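Local coordinates for protein Cas13d (uncultured Ruminococcus sp, PDB 6IV9) that probably processes precursor CRISPR RNA and, guided by the mature RNA it holds, cleaves target RNA through its two HEPN domains, at residues Y775-L778 / S779-L782; N812-D815 / S816-R820; R820-A823 / N824-H828; Y854-Q857 / R858-K862; K887-V890 / K891-S895. The protein carries 2 engineered substitutions. All coordinates share one frame; numbering follows the deposited sequence.

Contact 1: Y775-L778 / S779-L782; sequences YRIL and SQTL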
loop_
_atom_site.group_PDB
_atom_site.type_symbol
_atom_site.label_atom_id
_atom_site.label_comp_id
_atom_site.label_asym_id
_atom_site.label_seq_id
_atom_site.Cartn_x
_atom_site.Cartn_y
_atom_site.Cartn_z
ATOM N N TYR A 775 -16.591 16.019 17.202
ATOM C CA TYR A 775 -15.626 14.902 17.056
ATOM C C TYR A 775 -14.840 14.670 18.349
ATOM O O TYR A 775 -14.377 13.577 18.548
ATOM C CB TYR A 775 -14.724 15.143 15.851
ATOM C CG TYR A 775 -15.314 14.704 14.542
ATOM C CD1 TYR A 775 -15.235 13.393 14.128
ATOM C CD2 TYR A 775 -15.956 15.596 13.716
ATOM C CE1 TYR A 775 -15.773 12.988 12.925
ATOM C CE2 TYR A 775 -16.502 15.210 12.510
ATOM C CZ TYR A 775 -16.406 13.900 12.108
ATOM O OH TYR A 775 -16.937 13.511 10.928
ATOM N N ARG A 776 -14.754 15.675 19.209
ATOM C CA ARG A 776 -13.958 15.579 20.457
ATOM C C ARG A 776 -14.679 14.792 21.554
ATOM O O ARG A 776 -14.057 14.538 22.557
ATOM C CB ARG A 776 -13.632 16.970 21.004
ATOM C CG ARG A 776 -12.985 17.917 20.013
ATOM C CD ARG A 776 -12.941 19.326 20.560
ATOM N NE ARG A 776 -14.269 19.853 20.788
ATOM C CZ ARG A 776 -14.588 20.687 21.755
ATOM N NH1 ARG A 776 -13.645 21.267 22.464
ATOM N NH2 ARG A 776 -15.849 20.942 22.012
ATOM N N ILE A 777 -15.916 14.379 21.323
ATOM C CA ILE A 777 -16.748 13.775 22.404
ATOM C C ILE A 777 -16.135 12.502 23.004
ATOM O O ILE A 777 -16.278 12.325 24.200
ATOM C CB ILE A 777 -18.196 13.579 21.928
ATOM C CG1 ILE A 777 -19.140 13.200 23.069
ATOM C CG2 ILE A 777 -18.274 12.583 20.797
ATOM C CD1 ILE A 777 -19.228 14.216 24.157
ATOM N N LEU A 778 -15.538 11.632 22.194
ATOM C CA LEU A 778 -14.969 10.393 22.771
ATOM C C LEU A 778 -13.813 10.717 23.719
ATOM O O LEU A 778 -13.834 10.259 24.835
ATOM C CB LEU A 778 -14.456 9.548 21.610
ATOM C CG LEU A 778 -14.678 8.046 21.694
ATOM C CD1 LEU A 778 -13.518 7.285 21.114
ATOM C CD2 LEU A 778 -15.039 7.568 23.076
ATOM N N SER A 779 -12.850 11.502 23.266
ATOM C CA SER A 779 -11.703 11.833 24.137
ATOM C C SER A 779 -12.185 12.595 25.376
ATOM O O SER A 779 -11.712 12.321 26.447
ATOM C CB SER A 779 -10.699 12.641 23.391
ATOM O OG SER A 779 -10.105 11.866 22.391
ATOM N N GLN A 780 -13.095 13.539 25.183
ATOM C CA GLN A 780 -13.601 14.367 26.300
ATOM C C GLN A 780 -14.317 13.478 27.317
ATOM O O GLN A 780 -13.987 13.540 28.484
ATOM C CB GLN A 780 -14.598 15.336 25.683
ATOM C CG GLN A 780 -14.986 16.526 26.531
ATOM C CD GLN A 780 -15.988 17.323 25.731
ATOM O OE1 GLN A 780 -15.638 18.152 24.901
ATOM N NE2 GLN A 780 -17.258 17.031 25.937
ATOM N N THR A 781 -15.214 12.631 26.848
ATOM C CA THR A 781 -15.968 11.749 27.759
ATOM C C THR A 781 -15.030 10.787 28.489
ATOM O O THR A 781 -15.168 10.647 29.674
ATOM C CB THR A 781 -17.037 10.980 26.989
ATOM O OG1 THR A 781 -17.873 11.941 26.367
ATOM C CG2 THR A 781 -17.857 10.090 27.883
ATOM N N LEU A 782 -14.099 10.160 27.785
ATOM C CA LEU A 782 -13.171 9.209 28.438
ATOM C C LEU A 782 -12.261 9.927 29.433
ATOM O O LEU A 782 -11.961 9.341 30.436
ATOM C CB LEU A 782 -12.394 8.447 27.368
ATOM C CG LEU A 782 -13.256 7.544 26.495
ATOM C CD1 LEU A 782 -12.429 6.871 25.432
ATOM C CD2 LEU A 782 -13.969 6.523 27.346
HETATM O O HOH W 1 -12.988 12.118 20.416
#

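Contact 2: N812-D815 / S816-R820; sequences NNAD and SSMTR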
loop_
_atom_site.group_PDB
_atom_site.type_symbol
_atom_site.label_atom_id
_atom_site.label_comp_id
_atom_site.label_asym_id
_atom_site.label_seq_id
_atom_site.Cartn_x
_atom_site.Cartn_y
_atom_site.Cartn_z
ATOM N N ASN A 812 -9.708 21.478 24.872
ATOM C CA ASN A 812 -10.178 22.845 25.212
ATOM C C ASN A 812 -9.683 23.878 24.197
ATOM O O ASN A 812 -10.351 24.877 24.014
ATOM C CB ASN A 812 -10.001 23.124 26.696
ATOM C CG ASN A 812 -10.954 22.259 27.485
ATOM O OD1 ASN A 812 -12.140 22.216 27.190
ATOM N ND2 ASN A 812 -10.442 21.531 28.452
ATOM N N ASN A 813 -8.506 23.643 23.634
ATOM C CA ASN A 813 -7.894 24.496 22.592
ATOM C C ASN A 813 -8.673 24.371 21.284
ATOM O O ASN A 813 -8.551 25.250 20.445
ATOM C CB ASN A 813 -6.411 24.179 22.438
ATOM C CG ASN A 813 -5.615 24.835 23.539
ATOM O OD1 ASN A 813 -6.112 25.735 24.187
ATOM N ND2 ASN A 813 -4.406 24.377 23.767
ATOM N N ALA A 814 -9.372 23.260 21.116
ATOM C CA ALA A 814 -10.138 22.961 19.896
ATOM C C ALA A 814 -11.619 23.264 20.105
ATOM O O ALA A 814 -11.976 23.727 21.162
ATOM C CB ALA A 814 -9.939 21.521 19.532
ATOM N N ASP A 815 -12.416 22.993 19.083
ATOM C CA ASP A 815 -13.881 23.178 19.113
ATOM C C ASP A 815 -14.515 22.237 18.089
ATOM O O ASP A 815 -13.802 21.634 17.315
ATOM C CB ASP A 815 -14.282 24.647 19.012
ATOM C CG ASP A 815 -14.032 25.258 17.654
ATOM O OD1 ASP A 815 -14.010 24.530 16.684
ATOM O OD2 ASP A 815 -13.897 26.460 17.589
ATOM N N SER A 816 -15.826 22.102 18.135
ATOM C CA SER A 816 -16.527 21.176 17.228
ATOM C C SER A 816 -16.367 21.619 15.779
ATOM O O SER A 816 -16.335 20.764 14.931
ATOM C CB SER A 816 -17.956 21.013 17.621
ATOM O OG SER A 816 -18.634 22.242 17.558
ATOM N N SER A 817 -16.349 22.920 15.531
ATOM C CA SER A 817 -16.260 23.419 14.138
ATOM C C SER A 817 -14.908 23.116 13.482
ATOM O O SER A 817 -14.910 22.577 12.402
ATOM C CB SER A 817 -16.572 24.883 14.097
ATOM O OG SER A 817 -16.347 25.397 12.811
ATOM N N MET A 818 -13.802 23.444 14.124
ATOM C CA MET A 818 -12.477 23.203 13.509
ATOM C C MET A 818 -12.222 21.697 13.330
ATOM O O MET A 818 -11.585 21.337 12.377
ATOM C CB MET A 818 -11.347 23.894 14.277
ATOM C CG MET A 818 -11.060 23.339 15.637
ATOM S SD MET A 818 -9.611 24.055 16.404
ATOM C CE MET A 818 -10.257 25.685 16.748
ATOM N N THR A 819 -12.640 20.874 14.285
ATOM C CA THR A 819 -12.409 19.409 14.186
ATOM C C THR A 819 -13.222 18.822 13.031
ATOM O O THR A 819 -12.765 17.870 12.424
ATOM C CB THR A 819 -12.526 18.728 15.551
ATOM O OG1 THR A 819 -13.847 18.954 16.011
ATOM C CG2 THR A 819 -11.522 19.241 16.551
ATOM N N ARG A 820 -14.429 19.331 12.817
ATOM C CA ARG A 820 -15.265 18.863 11.686
ATOM C C ARG A 820 -14.578 19.230 10.367
ATOM O O ARG A 820 -14.593 18.422 9.473
ATOM C CB ARG A 820 -16.682 19.434 11.752
ATOM C CG ARG A 820 -17.567 18.981 10.606
ATOM C CD ARG A 820 -19.047 18.924 10.917
ATOM N NE ARG A 820 -19.505 20.189 11.453
ATOM C CZ ARG A 820 -19.628 20.470 12.741
ATOM N NH1 ARG A 820 -19.857 19.517 13.622
ATOM N NH2 ARG A 820 -19.542 21.718 13.145
#

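Contact 3: R820-A823 / N824-H828; sequences RKYA and NCIAH. Engineered in segment 820-823: Ala823 (natural residue Arg).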
loop_
_atom_site.group_PDB
_atom_site.type_symbol
_atom_site.label_atom_id
_atom_site.label_comp_id
_atom_site.label_asym_id
_atom_site.label_seq_id
_atom_site.Cartn_x
_atom_site.Cartn_y
_atom_site.Cartn_z
ATOM N N ARG A 820 -14.429 19.331 12.817
ATOM C CA ARG A 820 -15.265 18.863 11.686
ATOM C C ARG A 820 -14.578 19.230 10.367
ATOM O O ARG A 820 -14.593 18.422 9.473
ATOM C CB ARG A 820 -16.682 19.434 11.752
ATOM C CG ARG A 820 -17.567 18.981 10.606
ATOM C CD ARG A 820 -19.047 18.924 10.917
ATOM N NE ARG A 820 -19.505 20.189 11.453
ATOM C CZ ARG A 820 -19.628 20.470 12.741
ATOM N NH1 ARG A 820 -19.857 19.517 13.622
ATOM N NH2 ARG A 820 -19.542 21.718 13.145
ATOM N N LYS A 821 -14.024 20.432 10.273
ATOM C CA LYS A 821 -13.328 20.861 9.038
ATOM C C LYS A 821 -12.112 19.969 8.800
ATOM O O LYS A 821 -11.869 19.611 7.674
ATOM C CB LYS A 821 -12.901 22.326 9.115
ATOM C CG LYS A 821 -14.056 23.311 9.120
ATOM C CD LYS A 821 -13.662 24.728 8.791
ATOM C CE LYS A 821 -14.851 25.646 8.617
ATOM N NZ LYS A 821 -14.432 26.986 8.147
ATOM N N TYR A 822 -11.391 19.652 9.864
ATOM C CA TYR A 822 -10.187 18.795 9.771
ATOM C C TYR A 822 -10.582 17.421 9.225
ATOM O O TYR A 822 -9.977 16.950 8.304
ATOM C CB TYR A 822 -9.649 18.620 11.184
ATOM C CG TYR A 822 -8.273 18.040 11.351
ATOM C CD1 TYR A 822 -7.236 18.356 10.504
ATOM C CD2 TYR A 822 -8.005 17.209 12.415
ATOM C CE1 TYR A 822 -5.973 17.824 10.693
ATOM C CE2 TYR A 822 -6.754 16.676 12.626
ATOM C CZ TYR A 822 -5.725 16.991 11.767
ATOM O OH TYR A 822 -4.497 16.469 11.988
ATOM N N ALA A 823 -11.643 16.845 9.767
ATOM C CA ALA A 823 -12.092 15.513 9.320
ATOM C C ALA A 823 -12.461 15.568 7.838
ATOM O O ALA A 823 -12.126 14.650 7.130
ATOM C CB ALA A 823 -13.253 15.060 10.155
ATOM N N ASN A 824 -13.152 16.620 7.421
ATOM C CA ASN A 824 -13.550 16.772 6.002
ATOM C C ASN A 824 -12.310 16.930 5.116
ATOM O O ASN A 824 -12.265 16.332 4.078
ATOM C CB ASN A 824 -14.528 17.932 5.837
ATOM C CG ASN A 824 -15.867 17.654 6.478
ATOM O OD1 ASN A 824 -16.232 16.512 6.693
ATOM N ND2 ASN A 824 -16.608 18.695 6.796
ATOM N N CYS A 825 -11.355 17.736 5.544
ATOM C CA CYS A 825 -10.130 17.963 4.749
ATOM C C CYS A 825 -9.356 16.649 4.623
ATOM O O CYS A 825 -8.818 16.401 3.586
ATOM C CB CYS A 825 -9.251 19.006 5.417
ATOM S SG CYS A 825 -9.895 20.693 5.294
ATOM N N ILE A 826 -9.290 15.875 5.697
ATOM C CA ILE A 826 -8.563 14.578 5.661
ATOM C C ILE A 826 -9.250 13.637 4.672
ATOM O O ILE A 826 -8.596 13.126 3.813
ATOM C CB ILE A 826 -8.523 13.985 7.080
ATOM C CG1 ILE A 826 -7.632 14.821 8.001
ATOM C CG2 ILE A 826 -8.120 12.525 7.050
ATOM C CD1 ILE A 826 -7.820 14.553 9.462
ATOM N N ALA A 827 -10.558 13.500 4.787
ATOM C CA ALA A 827 -11.340 12.604 3.912
ATOM C C ALA A 827 -11.259 13.022 2.438
ATOM O O ALA A 827 -11.350 12.157 1.618
ATOM C CB ALA A 827 -12.759 12.529 4.384
ATOM N N HIS A 828 -11.131 14.307 2.145
ATOM C CA HIS A 828 -11.174 14.772 0.737
ATOM C C HIS A 828 -9.797 15.077 0.159
ATOM O O HIS A 828 -9.759 15.643 -0.908
ATOM C CB HIS A 828 -12.064 16.005 0.648
ATOM C CG HIS A 828 -13.429 15.735 1.157
ATOM N ND1 HIS A 828 -14.277 16.716 1.548
ATOM C CD2 HIS A 828 -14.085 14.580 1.341
ATOM C CE1 HIS A 828 -15.399 16.178 1.955
ATOM N NE2 HIS A 828 -15.303 14.883 1.844
#

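Contact 4: Y854-Q857 / R858-K862; sequences YVMQ and RCITK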
loop_
_atom_site.group_PDB
_atom_site.type_symbol
_atom_site.label_atom_id
_atom_site.label_comp_id
_atom_site.label_asym_id
_atom_site.label_seq_id
_atom_site.Cartn_x
_atom_site.Cartn_y
_atom_site.Cartn_z
ATOM N N TYR A 854 1.076 22.797 7.615
ATOM C CA TYR A 854 0.914 24.223 7.263
ATOM C C TYR A 854 -0.246 24.387 6.277
ATOM O O TYR A 854 -1.104 25.189 6.493
ATOM C CB TYR A 854 2.201 24.806 6.685
ATOM C CG TYR A 854 1.981 26.221 6.234
ATOM C CD1 TYR A 854 1.956 27.252 7.151
ATOM C CD2 TYR A 854 1.710 26.523 4.913
ATOM C CE1 TYR A 854 1.699 28.549 6.762
ATOM C CE2 TYR A 854 1.449 27.816 4.505
ATOM C CZ TYR A 854 1.446 28.831 5.436
ATOM O OH TYR A 854 1.183 30.100 5.057
ATOM N N VAL A 855 -0.267 23.584 5.229
ATOM C CA VAL A 855 -1.353 23.677 4.218
ATOM C C VAL A 855 -2.683 23.358 4.894
ATOM O O VAL A 855 -3.633 24.054 4.666
ATOM C CB VAL A 855 -1.086 22.744 3.023
ATOM C CG1 VAL A 855 -2.242 22.726 2.051
ATOM C CG2 VAL A 855 0.213 23.078 2.323
ATOM N N MET A 856 -2.704 22.347 5.745
ATOM C CA MET A 856 -3.967 21.967 6.415
ATOM C C MET A 856 -4.467 23.133 7.268
ATOM O O MET A 856 -5.627 23.415 7.211
ATOM C CB MET A 856 -3.751 20.757 7.324
ATOM C CG MET A 856 -4.985 20.361 8.081
ATOM S SD MET A 856 -6.319 19.716 7.075
ATOM C CE MET A 856 -5.701 18.072 6.744
ATOM N N GLN A 857 -3.588 23.763 8.030
ATOM C CA GLN A 857 -3.978 24.892 8.910
ATOM C C GLN A 857 -4.492 26.061 8.063
ATOM O O GLN A 857 -5.427 26.694 8.463
ATOM C CB GLN A 857 -2.839 25.211 9.873
ATOM C CG GLN A 857 -2.632 24.109 10.890
ATOM C CD GLN A 857 -1.445 24.265 11.799
ATOM O OE1 GLN A 857 -0.829 25.312 11.867
ATOM N NE2 GLN A 857 -1.126 23.204 12.507
ATOM N N ARG A 858 -3.863 26.327 6.930
ATOM C CA ARG A 858 -4.349 27.409 6.045
ATOM C C ARG A 858 -5.748 27.059 5.536
ATOM O O ARG A 858 -6.569 27.930 5.470
ATOM C CB ARG A 858 -3.367 27.635 4.899
ATOM C CG ARG A 858 -2.070 28.291 5.333
ATOM C CD ARG A 858 -2.256 29.709 5.832
ATOM N NE ARG A 858 -3.000 30.512 4.891
ATOM C CZ ARG A 858 -2.462 31.186 3.896
ATOM N NH1 ARG A 858 -1.163 31.156 3.688
ATOM N NH2 ARG A 858 -3.227 31.885 3.095
ATOM N N CYS A 859 -5.974 25.803 5.164
ATOM C CA CYS A 859 -7.302 25.381 4.674
ATOM C C CYS A 859 -8.333 25.510 5.795
ATOM O O CYS A 859 -9.435 25.906 5.522
ATOM C CB CYS A 859 -7.288 23.931 4.214
ATOM S SG CYS A 859 -6.285 23.595 2.745
ATOM N N ILE A 860 -7.982 25.111 7.005
ATOM C CA ILE A 860 -8.944 25.163 8.145
ATOM C C ILE A 860 -9.319 26.608 8.486
ATOM O O ILE A 860 -10.467 26.843 8.783
ATOM C CB ILE A 860 -8.375 24.453 9.385
ATOM C CG1 ILE A 860 -8.113 22.970 9.137
ATOM C CG2 ILE A 860 -9.267 24.666 10.586
ATOM C CD1 ILE A 860 -9.331 22.134 9.187
ATOM N N THR A 861 -8.345 27.509 8.468
ATOM C CA THR A 861 -8.575 28.910 8.888
ATOM C C THR A 861 -9.076 29.793 7.747
ATOM O O THR A 861 -9.365 30.927 8.013
ATOM C CB THR A 861 -7.311 29.491 9.508
ATOM O OG1 THR A 861 -6.288 29.448 8.522
ATOM C CG2 THR A 861 -6.893 28.750 10.752
ATOM N N LYS A 862 -9.150 29.288 6.532
ATOM C CA LYS A 862 -9.642 30.113 5.411
ATOM C C LYS A 862 -11.051 30.601 5.745
ATOM O O LYS A 862 -11.888 29.796 6.105
ATOM C CB LYS A 862 -9.641 29.285 4.133
ATOM C CG LYS A 862 -9.941 30.061 2.869
ATOM C CD LYS A 862 -10.438 29.181 1.774
ATOM C CE LYS A 862 -10.735 29.960 0.512
ATOM N NZ LYS A 862 -10.107 31.302 0.540
#

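Contact 5: K887-V890 / K891-S895; sequences KDFV and KALNS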
loop_
_atom_site.group_PDB
_atom_site.type_symbol
_atom_site.label_atom_id
_atom_site.label_comp_id
_atom_site.label_asym_id
_atom_site.label_seq_id
_atom_site.Cartn_x
_atom_site.Cartn_y
_atom_site.Cartn_z
ATOM N N LYS A 887 2.480 24.218 16.281
ATOM C CA LYS A 887 2.504 22.906 16.968
ATOM C C LYS A 887 1.270 22.712 17.845
ATOM O O LYS A 887 0.707 21.657 17.803
ATOM C CB LYS A 887 3.814 22.743 17.732
ATOM C CG LYS A 887 5.025 22.629 16.833
ATOM C CD LYS A 887 6.288 22.240 17.525
ATOM C CE LYS A 887 7.461 22.235 16.576
ATOM N NZ LYS A 887 8.688 21.691 17.197
ATOM N N ASP A 888 0.863 23.738 18.574
ATOM C CA ASP A 888 -0.325 23.649 19.456
ATOM C C ASP A 888 -1.593 23.406 18.645
ATOM O O ASP A 888 -2.511 22.860 19.193
ATOM C CB ASP A 888 -0.453 24.877 20.343
ATOM C CG ASP A 888 0.455 24.819 21.546
ATOM O OD1 ASP A 888 1.248 23.880 21.642
ATOM O OD2 ASP A 888 0.355 25.719 22.362
ATOM N N PHE A 889 -1.660 23.963 17.446
ATOM C CA PHE A 889 -2.832 23.830 16.551
ATOM C C PHE A 889 -2.979 22.371 16.105
ATOM O O PHE A 889 -4.065 21.893 15.990
ATOM C CB PHE A 889 -2.706 24.849 15.421
ATOM C CG PHE A 889 -3.958 25.170 14.659
ATOM C CD1 PHE A 889 -5.177 24.648 15.026
ATOM C CD2 PHE A 889 -3.906 25.995 13.555
ATOM C CE1 PHE A 889 -6.314 24.953 14.303
ATOM C CE2 PHE A 889 -5.043 26.285 12.830
ATOM C CZ PHE A 889 -6.243 25.759 13.203
ATOM N N VAL A 890 -1.858 21.712 15.838
ATOM C CA VAL A 890 -1.888 20.277 15.440
ATOM C C VAL A 890 -2.470 19.480 16.610
ATOM O O VAL A 890 -3.340 18.697 16.393
ATOM C CB VAL A 890 -0.472 19.777 15.095
ATOM C CG1 VAL A 890 -0.453 18.287 14.847
ATOM C CG2 VAL A 890 0.131 20.515 13.922
ATOM N N LYS A 891 -1.999 19.741 17.821
ATOM C CA LYS A 891 -2.485 19.003 19.012
ATOM C C LYS A 891 -3.981 19.244 19.223
ATOM O O LYS A 891 -4.667 18.316 19.540
ATOM C CB LYS A 891 -1.651 19.383 20.231
ATOM C CG LYS A 891 -0.161 19.187 20.045
ATOM C CD LYS A 891 0.591 19.014 21.318
ATOM C CE LYS A 891 0.757 20.298 22.094
ATOM N NZ LYS A 891 1.259 20.062 23.467
ATOM N N ALA A 892 -4.436 20.479 19.063
ATOM C CA ALA A 892 -5.867 20.790 19.232
ATOM C C ALA A 892 -6.679 20.053 18.168
ATOM O O ALA A 892 -7.665 19.436 18.495
ATOM C CB ALA A 892 -6.048 22.273 19.103
ATOM N N LEU A 893 -6.222 20.101 16.928
ATOM C CA LEU A 893 -6.932 19.441 15.807
ATOM C C LEU A 893 -6.980 17.920 16.007
ATOM O O LEU A 893 -7.945 17.329 15.631
ATOM C CB LEU A 893 -6.257 19.832 14.499
ATOM C CG LEU A 893 -6.532 21.260 14.047
ATOM C CD1 LEU A 893 -5.678 21.620 12.852
ATOM C CD2 LEU A 893 -8.003 21.468 13.756
ATOM N N ASN A 894 -5.937 17.354 16.593
ATOM C CA ASN A 894 -5.783 15.894 16.809
ATOM C C ASN A 894 -6.424 15.449 18.125
ATOM O O ASN A 894 -6.459 14.279 18.369
ATOM C CB ASN A 894 -4.310 15.505 16.838
ATOM C CG ASN A 894 -3.681 15.436 15.468
ATOM O OD1 ASN A 894 -4.375 15.380 14.475
ATOM N ND2 ASN A 894 -2.370 15.399 15.428
ATOM N N SER A 895 -7.039 16.368 18.866
ATOM C CA SER A 895 -7.616 16.082 20.207
ATOM C C SER A 895 -8.677 14.977 20.138
ATOM O O SER A 895 -8.763 14.209 21.054
ATOM C CB SER A 895 -8.087 17.318 20.926
ATOM O OG SER A 895 -9.117 17.958 20.233
#

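Contact 1: Y775-L778 / S779-L782
One face of the Arg776 guanidinium is approached by the amide of Gln780, whose OE1 stands 4.0 Å from Arg776 NH2, above the plane and displaced toward the rim of the group. The two flat groups are nearly perpendicular, their planes 86° apart. This is the N-terminal part of helix 777-788 and the residues leading into it, where side chains one turn apart meet along an alpha-helix. The guanidinium nitrogens have partners outside: NH1 donates to the carbonyl of Ile811, and NH2 forms a salt bridge with Asp774. Gln780 N bonds to Arg776 O at 3.0 Å, and Leu782 N does the same with Leu778 O. A water bridges the approach to the helix, donating to Tyr775 O at 2.7 Å and accepting from Ser779 N at 2.9 Å. Ser779 OG bonds to the carbonyl of Ser895, tying the turn to the chain that follows helix 887-893. On the apolar side Leu778 and Leu782 lie alongside each other, CD2 of the first 3.6 Å from CD1 of the second, both packed on Tyr759 of helix 713-760. Ile777 lies alongside Thr781, with its CD1 methyl 3.4 Å from Thr781 OG1. The threonine hydroxyl, set anti to its own carbonyl carbon (chi1 -58°), folds back along the helix. Ile777 O is consequently gripped twice from opposite faces of its carbonyl plane, by Thr781 N and by Thr781 OG1, the latter at 2.7 Å.

Contact 2: N812-D815 / S816-R820
Hydrogen bonding to Asp815 and packing by Met818 divide this turn between them. Among the polar contacts, Asp815 OD1 takes the backbone N-H of Met818 at 2.8 Å, almost perfectly straight (177°) and nearly in line with the carboxylate C-O bond. The carboxylate gets there because CG sits between the backbone N and the carbonyl carbon (chi1 70°), folding it back over the helix start. The positive end of the helix would probably favour its charged form. The carbonyl of Asp815 is used as well: Thr819 OG1 donates to it at 3.0 Å, tilted from its plane, while Thr819 N adds a weak bond. Asp815 N, in contrast, is buried without a partner. In apolar contact, Ala814 CB lies 4.0 Å from Met818 SD and also meets Thr819 CG2 at 4.1 Å. The methionine crosses the aspartate at about a right angle, bringing Met818 CE into van der Waals contact with Asp815 OD2 at 3.8 Å. Met818 leans on Phe889 and Leu893 of helix 887-893. The Asp815-Met818 bond is an aspartate N-cap, at the start of helix 816-827 after the short link from helix 801-813.

Contact 3: R820-A823 / N824-H828
Ile826 sets its CD1 methyl squarely over the ring of Tyr822, 3.7 Å from the centroid and only 1° off the ring normal, a CH-pi contact in which the methyl is equally far from all six ring carbons. The ring swings out with CG opposite the backbone N (chi1 -167°), while the isoleucine runs its CG1 branch back along the helix to meet it. Asn824 lies alongside Arg820, its ND2 3.9 Å from Arg820 CG; the arginine's NH1 bonds to the carbonyl of Lys772. Backbone bonds join each of residues 820 to 823 to the residue four further on; that from Ile826 N to Tyr822 O is 2.9 Å long. Ala823, an engineered replacement of the natural arginine, adds little beyond its methyl, which rests against Tyr775 and Ile749. Outside this shell, Tyr822 OH is hydrogen-bonded to Asn894, and the ring is hemmed in by Tyr745 and Met856. With a leucine in place of Tyr822, Asn894 would probably be left without this hydroxyl partner and the Ile826 methyl without its aromatic face. Past the helix end, the His828 ring has Asn824 O 3.1 Å above one face, offset toward the rim, and is stacked with Tyr206. The order of the natural arginine at 823, Asn824 and His828 is that of the R-N-x-x-x-H signature of HEPN ribonucleases, consistent with this helix belonging to a HEPN domain and with the alanine having been made to disable its nuclease site.

Contact 4: Y854-Q857 / R858-K862
Each residue from Tyr854 to Gln857 lends its carbonyl to the N-H four positions on, the regular pattern of an alpha-helix, with Arg858 N to Tyr854 O at 3.0 Å. The side chains of the same pair run alongside each other. Arg858 CG, anti to the carbonyl carbon (chi1 -71°), lies over one face of the Tyr854 ring toward its rim, 3.9 Å from the centroid in a CH-pi contact; bends at chi2 and chi3 then bring the guanidinium round to the hydroxyl. There NH1 donates to Tyr854 OH at 2.9 Å; the hydroxyl lies in the guanidinium plane, although ring and guanidinium stand nearly perpendicular. NH1 also forms a salt bridge with Asp841; both partners hold this nitrogen, which is likely to limit how the group turns. A valine in place of Tyr854 would probably leave the arginine chain without a ring to lie on and NH1 with Asp841 but no hydroxyl. Elsewhere Met856 CG touches Ile860 CG1 at 4.2 Å, facing helix 816-827. Gln857 O is held by both Thr861 N and Thr861 OG1, the hydroxyl at 2.9 Å and from the opposite face of the carbonyl plane. Such a threonine bonds back onto the preceding turn, here in the last part of helix 848-861, one of the packed helices of this all-helical region.

Contact 5: K887-V890 / K891-S895
The short helix 887-893 is about two turns long, and Phe889 and Leu893 meet across it one turn apart. Leu893 lays CD1 over one face of the Phe889 ring, 4.0 Å from the centroid and 27° off the normal, so this CH-pi contact is displaced from the ring centre toward Phe889 CE1, which lies 3.7 Å from Leu893 CD1. The phenylalanine ring also stacks with Tyr875. On another side of the helix Val890 and Asn894 point the same way, Val890 CG1 resting 3.5 Å from Asn894 ND2. The amide is gripped from outside: OD1 accepts from Tyr822 OH and ND2 donates to Ser908. At the exposed surface Asp888 OD1 comes to 3.6 Å from Lys891 CE, while the charged NZ stays 4.2 Å away, beyond salt-bridge range; any attraction is probably modest. Along the backbone, Leu893 N reaches Phe889 O and Asn894 N reaches Val890 O, the latter at 2.9 Å. As the helix finishes, Ala892 O takes two donors from one residue, Ser895 N and Ser895 OG; the hydroxyl is at 2.7 Å and in the carbonyl plane. Several helices surround this one. Phe889 and Val890 pack against Gln857 of helix 848-861, Leu893 against Met818 and Tyr822 of helix 816-827, and Ala892 against Asn813 of helix 801-813, while Ser895 rests on Ile811 of that same helix.

Overall arrangement
All five are local contacts of residues about one turn apart, along helices or at a cap, and they gather in one helical bundle near the C-terminal end of the chain. Contacts 2 and 3 share Arg820: contact 2 joins the end of helix 801-813 to the capped start of helix 816-827, and contact 3 lies at its far end. Contact 5 touches all the others, while contacts 1 and 4 stay about 10 Å apart at their nearest atoms. Contacts 1, 4 and 5 are largely buried; 2 and 3 are partly buried. Chemistry follows place: contact 2 caps a helix with a carboxylate, contacts 3 and 5 set an aliphatic methyl on an aromatic face, contact 4 adds an arginine-hydroxyl bond, and contact 1 combines a bridging water with leucine packing.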